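PDB 2OC3: tyrosine-protein phosphatase non-receptor type 18 from Homo sapiens, which removes phosphate from phosphotyrosine residues of proteins, among them autophosphorylated tyrosine kinases, through its catalytic domain, the part of the protein present here. Local coordinates for residues M211-M214 and V215-A218. Numbering follows the deposited sequence.
Sequences MLAM and VEEA
E216 folds its side chain back along the helix over the preceding turn, so that CG lies 3.1 Å from L212 O and the carboxylate reaches the L212–A213 backbone. Its CG is turned away from its own carbonyl carbon and lies beside the backbone N (chi1 -67°), which sends the extended chain toward the helix start. There OE1 comes 3.6 Å from A213 CA, while OE2 lies 4.2 Å from L212 CB. E216 N donates to the same L212 O at 2.8 Å, with the N-H nearly straight on it (165°). Glutamate suits this partly exposed flank: its methylenes cover the backbone, and its side chain also touches R250 of helix 238-254. An alanine here would probably leave the L212 carbonyl less covered and lose the side-chain contact with R250.

V215 points its CG2 methyl back to 3.7 Å from M211 O, to which V215 N donates at 3.0 Å; its compact branches fill a buried position where the side chain also meets D247. M214 departs in a different direction. It runs its flexible thioether chain out opposite its backbone N (chi1 -176°) and keeps it extended, meeting L194, Y196 and L132 on the sheet. One turn on, A218 sets its small CB 3.5 Å from M214 O and touches V130 and L132, consistent with a close approach of helix to sheet. E217, by contrast, bends its chain outward to a salt bridge with R220.

Four successive bonds from the N-H of residue i+4 to the C=O of residue i mark an alpha-helix; its buried M211, L212, M214, V215 and A218 against the partly exposed A213, E216 and E217 make it amphipathic. This is helix 209-222, packed on the central mixed sheet and flanked by helices 238-254 and 282-296 of the classical protein tyrosine phosphatase fold.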
# COMPACT_ATOMS: atom_id res chain seq x y z
N MET A 211 11.25 8.79 1.41
CA MET A 211 10.04 8.02 1.73
C MET A 211 9.28 8.66 2.89
O MET A 211 8.04 8.73 2.88
CB MET A 211 10.37 6.57 2.08
CG MET A 211 9.14 5.76 2.46
SD MET A 211 9.56 4.06 2.97
CE MET A 211 10.56 4.36 4.42
N LEU A 212 10.01 9.11 3.93
CA LEU A 212 9.32 9.81 5.03
C LEU A 212 8.59 11.06 4.52
O LEU A 212 7.47 11.37 4.95
CB LEU A 212 10.32 10.21 6.13
CG LEU A 212 10.64 9.10 7.08
CD1 LEU A 212 11.81 9.51 7.98
CD2 LEU A 212 9.40 8.78 7.95
N ALA A 213 9.24 11.82 3.63
CA ALA A 213 8.65 13.00 3.00
C ALA A 213 7.34 12.62 2.28
O ALA A 213 6.35 13.33 2.33
CB ALA A 213 9.63 13.63 2.01
N MET A 214 7.36 11.46 1.63
CA MET A 214 6.16 10.96 0.91
C MET A 214 5.00 10.72 1.89
O MET A 214 3.87 11.08 1.60
CB MET A 214 6.54 9.70 0.14
CG MET A 214 5.45 9.13 -0.70
SD MET A 214 5.90 7.44 -1.24
CE MET A 214 4.66 7.13 -2.53
N VAL A 215 5.31 10.04 2.99
CA VAL A 215 4.30 9.75 4.02
C VAL A 215 3.79 11.05 4.66
O VAL A 215 2.59 11.22 4.84
CB VAL A 215 4.84 8.78 5.07
CG1 VAL A 215 3.86 8.68 6.25
CG2 VAL A 215 5.01 7.40 4.45
N GLU A 216 4.71 11.96 4.96
CA GLU A 216 4.31 13.24 5.53
C GLU A 216 3.34 13.99 4.61
O GLU A 216 2.31 14.53 5.05
CB GLU A 216 5.55 14.11 5.82
CG GLU A 216 6.46 13.57 6.93
CD GLU A 216 7.87 14.09 6.91
OE1 GLU A 216 8.24 14.91 6.03
OE2 GLU A 216 8.66 13.65 7.79
N GLU A 217 3.66 14.03 3.32
CA GLU A 217 2.79 14.71 2.38
C GLU A 217 1.46 13.98 2.22
O GLU A 217 0.40 14.60 2.16
CB GLU A 217 3.48 14.86 1.04
CG GLU A 217 2.60 15.51 -0.05
CD GLU A 217 2.09 16.92 0.27
OE1 GLU A 217 2.73 17.67 1.01
OE2 GLU A 217 1.01 17.30 -0.25
N ALA A 218 1.47 12.65 2.15
CA ALA A 218 0.22 11.92 2.05
C ALA A 218 -0.71 12.26 3.19
O ALA A 218 -1.91 12.37 3.01
CB ALA A 218 0.47 10.40 2.06